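Local coordinates for secreted effector protein SopD (Salmonella typhimurium, PDB 5CPC) that acts inside host cells as a virulence effector, cooperating with SopB in membrane fission and macropinosome formation during invasion and contributing to replication in macrophages, at residues A[144-149]-A[183-188]; A[155-160]-A[174-179]; A[230-235]-A[241-246]. All coordinates share one frame; numbering follows the deposited sequence.

Interactions 1 and 2 both use helix 141-160, first against helix 180-190 and then, nearer its C-terminal end, against helix 169-177. Interaction 2 is nested within the chain loop that interaction 1 closes, and the two touch where the Lys183 side chain lies on the carbonyls of Thr177 and Gly178. None is fully buried: two of four touching residues are buried in the mostly apolar interaction 1, one of four in interaction 2, which rests on a lysine and a long salt bridge, and six of eleven in interaction 3, a backbone-bonded hairpin farthest from the chain centre, burying 482 Å² against 147 and 148 Å². It meets interaction 1 through Met246 and Val186.

Interaction 1: A[144-149]-A[183-188]; sequences RQLFLQ and KTAVYE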
loop_
_atom_site.group_PDB
_atom_site.type_symbol
_atom_site.label_atom_id
_atom_site.label_comp_id
_atom_site.label_asym_id
_atom_site.label_seq_id
_atom_site.Cartn_x
_atom_site.Cartn_y
_atom_site.Cartn_z
ATOM N N ARG A 144 9.885 -0.756 -1.936
ATOM C CA ARG A 144 9.857 0.617 -2.344
ATOM C C ARG A 144 9.081 0.892 -3.630
ATOM O O ARG A 144 8.200 1.699 -3.585
ATOM C CB ARG A 144 11.235 1.083 -2.528
ATOM C CG ARG A 144 11.274 2.493 -2.972
ATOM C CD ARG A 144 12.615 2.841 -2.709
ATOM N NE ARG A 144 13.315 3.222 -3.903
ATOM C CZ ARG A 144 14.634 3.262 -3.911
ATOM N NH1 ARG A 144 15.268 3.672 -4.978
ATOM N NH2 ARG A 144 15.273 2.901 -2.812
ATOM N N GLN A 145 9.424 0.256 -4.757
ATOM C CA GLN A 145 8.577 0.320 -5.952
ATOM C C GLN A 145 7.115 -0.009 -5.725
ATOM O O GLN A 145 6.262 0.679 -6.270
ATOM C CB GLN A 145 9.119 -0.501 -7.140
ATOM C CG GLN A 145 8.245 -0.412 -8.448
ATOM C CD GLN A 145 8.472 -1.628 -9.341
ATOM O OE1 GLN A 145 7.644 -2.558 -9.373
ATOM N NE2 GLN A 145 9.621 -1.648 -10.056
ATOM N N LEU A 146 6.784 -1.026 -4.943
ATOM C CA LEU A 146 5.384 -1.223 -4.612
ATOM C C LEU A 146 4.747 -0.066 -3.792
ATOM O O LEU A 146 3.575 0.289 -4.001
ATOM C CB LEU A 146 5.159 -2.580 -3.903
ATOM C CG LEU A 146 3.744 -2.829 -3.402
ATOM C CD1 LEU A 146 2.844 -3.001 -4.613
ATOM C CD2 LEU A 146 3.631 -4.110 -2.515
ATOM N N PHE A 147 5.493 0.432 -2.810
ATOM C CA PHE A 147 5.061 1.521 -1.888
ATOM C C PHE A 147 4.721 2.716 -2.742
ATOM O O PHE A 147 3.744 3.415 -2.501
ATOM C CB PHE A 147 6.249 1.892 -0.972
ATOM C CG PHE A 147 6.007 3.069 -0.046
ATOM C CD1 PHE A 147 5.391 2.897 1.162
ATOM C CD2 PHE A 147 6.431 4.358 -0.400
ATOM C CE1 PHE A 147 5.162 3.978 1.997
ATOM C CE2 PHE A 147 6.206 5.429 0.417
ATOM C CZ PHE A 147 5.584 5.246 1.625
ATOM N N LEU A 148 5.546 2.934 -3.750
ATOM C CA LEU A 148 5.432 4.124 -4.572
ATOM C C LEU A 148 4.197 3.979 -5.481
ATOM O O LEU A 148 3.556 4.966 -5.826
ATOM C CB LEU A 148 6.702 4.234 -5.419
ATOM C CG LEU A 148 7.589 5.472 -5.331
ATOM C CD1 LEU A 148 7.461 6.467 -4.067
ATOM C CD2 LEU A 148 9.069 5.085 -5.619
ATOM N N GLN A 149 3.906 2.747 -5.888
ATOM C CA GLN A 149 2.777 2.439 -6.785
ATOM C C GLN A 149 1.482 2.719 -6.042
ATOM O O GLN A 149 0.532 3.253 -6.641
ATOM C CB GLN A 149 2.748 0.996 -7.282
ATOM C CG GLN A 149 3.811 0.610 -8.324
ATOM C CD GLN A 149 3.651 -0.857 -8.713
ATOM O OE1 GLN A 149 2.724 -1.221 -9.449
ATOM N NE2 GLN A 149 4.494 -1.704 -8.164
ATOM N N LYS A 183 -4.037 -4.379 -6.210
ATOM C CA LYS A 183 -4.273 -5.829 -6.005
ATOM C C LYS A 183 -3.288 -6.733 -6.718
ATOM O O LYS A 183 -2.507 -7.459 -6.089
ATOM C CB LYS A 183 -5.685 -6.244 -6.386
ATOM C CG LYS A 183 -6.678 -5.958 -5.281
ATOM C CD LYS A 183 -8.071 -6.106 -5.791
ATOM C CE LYS A 183 -8.405 -7.560 -5.995
ATOM N NZ LYS A 183 -9.896 -7.681 -6.023
ATOM N N THR A 184 -3.296 -6.653 -8.038
ATOM C CA THR A 184 -2.363 -7.393 -8.868
ATOM C C THR A 184 -0.901 -7.203 -8.453
ATOM O O THR A 184 -0.173 -8.201 -8.353
ATOM C CB THR A 184 -2.573 -7.005 -10.341
ATOM O OG1 THR A 184 -3.959 -7.200 -10.610
ATOM C CG2 THR A 184 -1.731 -7.894 -11.302
ATOM N N ALA A 185 -0.484 -5.959 -8.188
ATOM C CA ALA A 185 0.905 -5.717 -7.778
ATOM C C ALA A 185 1.217 -6.270 -6.378
ATOM O O ALA A 185 2.236 -6.870 -6.186
ATOM C CB ALA A 185 1.222 -4.289 -7.794
ATOM N N VAL A 186 0.355 -6.028 -5.411
ATOM C CA VAL A 186 0.564 -6.608 -4.101
ATOM C C VAL A 186 0.700 -8.170 -4.156
ATOM O O VAL A 186 1.668 -8.693 -3.648
ATOM C CB VAL A 186 -0.496 -6.132 -3.130
ATOM C CG1 VAL A 186 -0.330 -6.799 -1.780
ATOM C CG2 VAL A 186 -0.431 -4.565 -3.038
ATOM N N TYR A 187 -0.247 -8.888 -4.782
ATOM C CA TYR A 187 -0.153 -10.386 -4.940
ATOM C C TYR A 187 1.091 -10.848 -5.718
ATOM O O TYR A 187 1.776 -11.819 -5.353
ATOM C CB TYR A 187 -1.487 -10.988 -5.464
ATOM C CG TYR A 187 -2.513 -11.179 -4.338
ATOM C CD1 TYR A 187 -3.206 -10.097 -3.810
ATOM C CD2 TYR A 187 -2.684 -12.432 -3.731
ATOM C CE1 TYR A 187 -4.077 -10.237 -2.742
ATOM C CE2 TYR A 187 -3.621 -12.606 -2.669
ATOM C CZ TYR A 187 -4.284 -11.500 -2.175
ATOM O OH TYR A 187 -5.164 -11.638 -1.125
ATOM N N GLU A 188 1.466 -10.102 -6.751
ATOM C CA GLU A 188 2.603 -10.510 -7.590
ATOM C C GLU A 188 3.923 -10.492 -6.798
ATOM O O GLU A 188 4.833 -11.334 -6.965
ATOM C CB GLU A 188 2.711 -9.507 -8.775
ATOM C CG GLU A 188 3.008 -10.159 -10.134
ATOM C CD GLU A 188 2.683 -9.216 -11.331
ATOM O OE1 GLU A 188 3.611 -8.510 -11.775
ATOM O OE2 GLU A 188 1.511 -9.175 -11.804
#
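The apolar part of this contact is Leu146 against Ala185 and Val186, and both leucine methyl branches take part. CD1 reaches the methyl CB of Ala185 at 3.8 Å and CG2 of Val186 at 4.0 Å, while the second branch, CD2, lies 4.1 Å from the same Val186 CG2. The leucine therefore straddles that single valine methyl, and the two side chains cross at about a right angle. Leu146 has CG trans to the backbone N (chi1 175°), a setting that carries the branched end across to the other helix.

The second kind of contact is polar against apolar. Gln149, one helical turn after Leu146, runs its chain out extended beyond CG and lays its amide against Ala185, with OE1 3.8 Å from the alanine CB. This is van der Waals contact; no hydrogen bond joins the two segments. Ala185 CB is thus met by the leucine methyl and the glutamine amide together.

The axes of the two segments run nearly antiparallel, 164° between their directions, and approach to 10.5 Å. That spacing agrees with the modest 147 Å² buried.

Around this pair, Leu146 also packs on Met189 of helix 180-190 and on Ile250 of helix 248-256, and Gln149 on Ile182. Neighbouring Phe147 packs on helix 248-256, whereas Leu148 meets Ile101 of strand 99-103.

Interaction 2: A[155-160]-A[174-179]; sequences GSKMTW and KEVTGN
Lys157 reaches over to helix 169-177 and makes every direct contact between the two segments. Its ammonium NZ lies 3.9 Å from OE1 of Glu175, a long salt bridge that is better read as charge attraction than as a tight ion pair. Lower on the same chain, CE comes within 4.0 Å of the backbone O of Glu175, and CG lies 4.4 Å from CG2 of Val176, a loose apolar approach. Asn179 borders the ammonium end.

Bent at their second torsions, Lys157 with chi2 -66° and Glu175 with chi2 -57°, the two chains meet at their charged ends while crossing at about a right angle. The contact belongs to a helical succession in which helix 141-160 ends, helices 163-167 and 169-177 follow, and Asn179 occupies the N-cap position of helix 180-190. Leu164 of helix 163-167 is touched by the side chains of both Lys157 and Glu175.

Farther out is the end of helix 141-160 that carries Lys157. There Thr159 OG1 bonds to Gly155 O at 2.8 Å, from above the carbonyl plane, and the threonine methyl CG2 lies over the centre of one face of the Trp160 ring. Trp160 NE1 is in turn hydrogen-bonded to Tyr82 OH of helix 76-90.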
loop_
_atom_site.group_PDB
_atom_site.type_symbol
_atom_site.label_atom_id
_atom_site.label_comp_id
_atom_site.label_asym_id
_atom_site.label_seq_id
_atom_site.Cartn_x
_atom_site.Cartn_y
_atom_site.Cartn_z
ATOM N N GLY A 155 -2.742 9.036 -4.577
ATOM C CA GLY A 155 -2.574 10.403 -5.021
ATOM C C GLY A 155 -3.572 10.682 -6.108
ATOM O O GLY A 155 -4.274 11.666 -6.044
ATOM N N SER A 156 -3.687 9.780 -7.056
ATOM C CA SER A 156 -4.652 9.954 -8.102
ATOM C C SER A 156 -6.133 9.939 -7.658
ATOM O O SER A 156 -6.958 10.602 -8.295
ATOM C CB SER A 156 -4.410 8.932 -9.154
ATOM O OG SER A 156 -5.497 8.835 -10.046
ATOM N N LYS A 157 -6.475 9.233 -6.566
ATOM C CA LYS A 157 -7.868 9.213 -6.115
ATOM C C LYS A 157 -8.159 10.493 -5.407
ATOM O O LYS A 157 -9.251 11.045 -5.558
ATOM C CB LYS A 157 -8.182 8.029 -5.203
ATOM C CG LYS A 157 -7.980 6.693 -5.881
ATOM C CD LYS A 157 -8.960 6.473 -7.008
ATOM C CE LYS A 157 -8.758 5.071 -7.526
ATOM N NZ LYS A 157 -9.816 4.659 -8.464
ATOM N N MET A 158 -7.170 10.996 -4.671
ATOM C CA MET A 158 -7.374 12.155 -3.892
ATOM C C MET A 158 -7.393 13.423 -4.776
ATOM O O MET A 158 -7.912 14.443 -4.333
ATOM C CB MET A 158 -6.298 12.279 -2.850
ATOM C CG MET A 158 -6.461 11.384 -1.616
ATOM S SD MET A 158 -5.079 11.805 -0.520
ATOM C CE MET A 158 -5.872 11.627 1.022
ATOM N N THR A 159 -6.868 13.320 -6.005
ATOM C CA THR A 159 -6.667 14.443 -6.920
ATOM C C THR A 159 -7.883 14.576 -7.833
ATOM O O THR A 159 -8.447 15.660 -8.001
ATOM C CB THR A 159 -5.368 14.223 -7.753
ATOM O OG1 THR A 159 -4.236 14.385 -6.889
ATOM C CG2 THR A 159 -5.242 15.191 -8.935
ATOM N N TRP A 160 -8.263 13.480 -8.461
ATOM C CA TRP A 160 -9.376 13.510 -9.364
ATOM C C TRP A 160 -10.708 13.127 -8.703
ATOM O O TRP A 160 -11.763 13.343 -9.334
ATOM C CB TRP A 160 -9.119 12.649 -10.613
ATOM C CG TRP A 160 -7.895 13.061 -11.357
ATOM C CD1 TRP A 160 -6.897 12.235 -11.829
ATOM C CD2 TRP A 160 -7.502 14.407 -11.701
ATOM N NE1 TRP A 160 -5.921 12.985 -12.450
ATOM C CE2 TRP A 160 -6.248 14.312 -12.384
ATOM C CE3 TRP A 160 -8.085 15.680 -11.509
ATOM C CZ2 TRP A 160 -5.578 15.444 -12.894
ATOM C CZ3 TRP A 160 -7.416 16.820 -12.003
ATOM C CH2 TRP A 160 -6.163 16.692 -12.683
ATOM N N LYS A 174 -11.212 1.951 0.208
ATOM C CA LYS A 174 -11.887 0.933 -0.599
ATOM C C LYS A 174 -11.448 1.049 -2.027
ATOM O O LYS A 174 -11.208 0.047 -2.705
ATOM C CB LYS A 174 -13.401 1.144 -0.611
ATOM C CG LYS A 174 -14.210 0.454 0.452
ATOM C CD LYS A 174 -15.781 0.608 0.175
ATOM C CE LYS A 174 -16.194 0.135 -1.264
ATOM N NZ LYS A 174 -17.431 -0.717 -1.294
ATOM N N GLU A 175 -11.363 2.299 -2.497
ATOM C CA GLU A 175 -11.032 2.539 -3.887
ATOM C C GLU A 175 -9.603 2.236 -4.116
ATOM O O GLU A 175 -9.202 1.807 -5.213
ATOM C CB GLU A 175 -11.328 4.006 -4.306
ATOM C CG GLU A 175 -12.829 4.250 -4.535
ATOM C CD GLU A 175 -13.405 3.312 -5.576
ATOM O OE1 GLU A 175 -13.027 3.382 -6.756
ATOM O OE2 GLU A 175 -14.249 2.501 -5.213
ATOM N N VAL A 176 -8.802 2.514 -3.119
ATOM C CA VAL A 176 -7.369 2.189 -3.258
ATOM C C VAL A 176 -7.212 0.654 -3.139
ATOM O O VAL A 176 -6.686 0.006 -4.051
ATOM C CB VAL A 176 -6.554 2.894 -2.181
ATOM C CG1 VAL A 176 -5.052 2.451 -2.250
ATOM C CG2 VAL A 176 -6.742 4.429 -2.266
ATOM N N THR A 177 -7.679 0.096 -2.005
ATOM C CA THR A 177 -7.480 -1.367 -1.709
ATOM C C THR A 177 -8.201 -2.257 -2.744
ATOM O O THR A 177 -7.672 -3.299 -3.170
ATOM C CB THR A 177 -7.749 -1.775 -0.195
ATOM O OG1 THR A 177 -9.113 -1.529 0.182
ATOM C CG2 THR A 177 -6.832 -1.041 0.759
ATOM N N GLY A 178 -9.341 -1.771 -3.248
ATOM C CA GLY A 178 -10.101 -2.466 -4.308
ATOM C C GLY A 178 -9.511 -2.383 -5.708
ATOM O O GLY A 178 -9.919 -3.117 -6.603
ATOM N N ASN A 179 -8.559 -1.470 -5.896
ATOM C CA ASN A 179 -7.961 -1.190 -7.198
ATOM C C ASN A 179 -7.205 -2.352 -7.871
ATOM O O ASN A 179 -6.195 -2.839 -7.379
ATOM C CB ASN A 179 -7.032 0.029 -7.068
ATOM C CG ASN A 179 -6.491 0.475 -8.383
ATOM O OD1 ASN A 179 -7.072 1.363 -9.040
ATOM N ND2 ASN A 179 -5.394 -0.099 -8.793
#

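Interaction 3: A[230-235]-A[241-246]; sequences CKIGYQ and VAFSMM
Phe243 has its ring carbon CG trans to the carbonyl carbon and beside the backbone N (chi1 -62°), which sets the CD1-CE1 side of the ring toward the facing strand, where it meets both Ile232 and Tyr234. Ile232 places CG2 trans to its own backbone N, and that methyl meets Phe243 CD1 at 3.9 Å. The adjacent ring atom, CE1, lies 3.9 Å from Tyr234 CB; the tyrosine ring then leads away to Tyr296, packed edge-to-face, while its OH is hydrogen-bonded to Leu303 N and to Glu194.

The backbone ladder sets Ile232 opposite Met245 and Tyr234 opposite Phe243, both non-hydrogen-bonded pairs. Gly233 and Ser244 form a hydrogen-bonded pair, with Gly233 N to Ser244 O at 2.8 Å and the return bond from Ser244 N to Gly233 O at 3.0 Å. Gln235 pairs likewise with Ala242; the bond from Ala242 N to Gln235 O is nearly straight, 171° at the hydrogen. Past the strand end, Met246 N donates to Lys231 O at 2.8 Å, while Lys231 NZ turns off to a salt bridge with Asp277.

Ile232, Tyr234, Phe243 and Met245 share one face, where helices 264-283 and 285-298 pack against Phe243; Gln235, Ala242 and Ser244 mark the other. Such reciprocal bonding between strands 232-237 and 240-245, joined by a short turn, is that of an antiparallel beta hairpin, here a two-stranded sheet set among helices.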
loop_
_atom_site.group_PDB
_atom_site.type_symbol
_atom_site.label_atom_id
_atom_site.label_comp_id
_atom_site.label_asym_id
_atom_site.label_seq_id
_atom_site.Cartn_x
_atom_site.Cartn_y
_atom_site.Cartn_z
ATOM N N CYS A 230 -3.030 -12.501 7.249
ATOM C CA CYS A 230 -3.236 -11.361 6.295
ATOM C C CYS A 230 -1.969 -10.619 5.930
ATOM O O CYS A 230 -1.888 -10.059 4.869
ATOM C CB CYS A 230 -4.336 -10.386 6.748
ATOM S SG CYS A 230 -3.920 -9.505 8.333
ATOM N N LYS A 231 -0.944 -10.660 6.758
ATOM C CA LYS A 231 0.308 -10.023 6.377
ATOM C C LYS A 231 1.381 -10.933 5.824
ATOM O O LYS A 231 2.427 -10.448 5.538
ATOM C CB LYS A 231 0.863 -9.227 7.558
ATOM C CG LYS A 231 -0.072 -8.028 7.884
ATOM C CD LYS A 231 0.530 -7.167 8.986
ATOM C CE LYS A 231 0.028 -7.622 10.382
ATOM N NZ LYS A 231 0.809 -7.032 11.524
ATOM N N ILE A 232 1.134 -12.238 5.656
ATOM C CA ILE A 232 2.205 -13.127 5.231
ATOM C C ILE A 232 2.192 -13.389 3.721
ATOM O O ILE A 232 1.161 -13.750 3.146
ATOM C CB ILE A 232 2.137 -14.517 6.010
ATOM C CG1 ILE A 232 2.677 -14.294 7.411
ATOM C CG2 ILE A 232 3.109 -15.541 5.499
ATOM C CD1 ILE A 232 1.641 -13.916 8.254
ATOM N N GLY A 233 3.364 -13.296 3.113
ATOM C CA GLY A 233 3.561 -13.753 1.770
ATOM C C GLY A 233 4.359 -15.044 1.663
ATOM O O GLY A 233 4.958 -15.486 2.630
ATOM N N TYR A 234 4.351 -15.648 0.471
ATOM C CA TYR A 234 5.017 -16.897 0.222
ATOM C C TYR A 234 5.248 -17.116 -1.272
ATOM O O TYR A 234 4.389 -16.747 -2.088
ATOM C CB TYR A 234 4.155 -18.109 0.738
ATOM C CG TYR A 234 2.638 -17.904 0.785
ATOM C CD1 TYR A 234 1.839 -18.195 -0.327
ATOM C CD2 TYR A 234 2.003 -17.488 1.951
ATOM C CE1 TYR A 234 0.462 -18.045 -0.266
ATOM C CE2 TYR A 234 0.619 -17.347 2.032
ATOM C CZ TYR A 234 -0.135 -17.642 0.925
ATOM O OH TYR A 234 -1.499 -17.526 0.943
ATOM N N GLN A 235 6.372 -17.749 -1.596
ATOM C CA GLN A 235 6.674 -18.239 -2.942
ATOM C C GLN A 235 7.525 -19.477 -2.828
ATOM O O GLN A 235 8.303 -19.608 -1.909
ATOM C CB GLN A 235 7.403 -17.200 -3.836
ATOM C CG GLN A 235 8.404 -16.265 -3.152
ATOM C CD GLN A 235 9.475 -15.669 -4.139
ATOM O OE1 GLN A 235 9.296 -15.669 -5.380
ATOM N NE2 GLN A 235 10.609 -15.214 -3.573
ATOM N N VAL A 241 9.568 -23.476 0.080
ATOM C CA VAL A 241 8.613 -22.369 0.218
ATOM C C VAL A 241 9.212 -21.340 1.166
ATOM O O VAL A 241 9.622 -21.671 2.276
ATOM C CB VAL A 241 7.294 -22.823 0.832
ATOM C CG1 VAL A 241 6.259 -21.694 0.732
ATOM C CG2 VAL A 241 6.823 -24.118 0.155
ATOM N N ALA A 242 9.247 -20.095 0.726
ATOM C CA ALA A 242 9.862 -19.044 1.475
ATOM C C ALA A 242 8.741 -18.100 1.934
ATOM O O ALA A 242 7.977 -17.605 1.104
ATOM C CB ALA A 242 10.867 -18.285 0.534
ATOM N N PHE A 243 8.640 -17.864 3.235
ATOM C CA PHE A 243 7.686 -16.903 3.804
ATOM C C PHE A 243 8.318 -15.582 4.049
ATOM O O PHE A 243 9.558 -15.504 4.122
ATOM C CB PHE A 243 7.141 -17.451 5.114
ATOM C CG PHE A 243 6.400 -18.725 4.924
ATOM C CD1 PHE A 243 5.079 -18.706 4.529
ATOM C CD2 PHE A 243 7.036 -19.956 5.095
ATOM C CE1 PHE A 243 4.388 -19.881 4.240
ATOM C CE2 PHE A 243 6.306 -21.172 4.886
ATOM C CZ PHE A 243 5.008 -21.123 4.439
ATOM N N SER A 244 7.437 -14.569 4.147
ATOM C CA SER A 244 7.744 -13.140 4.327
ATOM C C SER A 244 6.636 -12.478 5.024
ATOM O O SER A 244 5.514 -12.921 4.943
ATOM C CB SER A 244 7.706 -12.424 2.957
ATOM O OG SER A 244 8.904 -12.794 2.402
ATOM N N MET A 245 6.940 -11.345 5.621
ATOM C CA MET A 245 5.907 -10.465 6.086
ATOM C C MET A 245 5.801 -9.142 5.284
ATOM O O MET A 245 6.792 -8.567 4.891
ATOM C CB MET A 245 6.069 -10.169 7.558
ATOM C CG MET A 245 4.822 -9.427 8.118
ATOM S SD MET A 245 4.797 -9.172 9.904
ATOM C CE MET A 245 6.550 -9.267 10.157
ATOM N N MET A 246 4.581 -8.685 5.078
ATOM C CA MET A 246 4.335 -7.437 4.418
ATOM C C MET A 246 5.087 -6.338 5.227
ATOM O O MET A 246 4.924 -6.224 6.455
ATOM C CB MET A 246 2.837 -7.135 4.421
ATOM C CG MET A 246 2.513 -5.917 3.539
ATOM S SD MET A 246 0.787 -5.471 3.433
ATOM C CE MET A 246 0.355 -6.509 2.032
#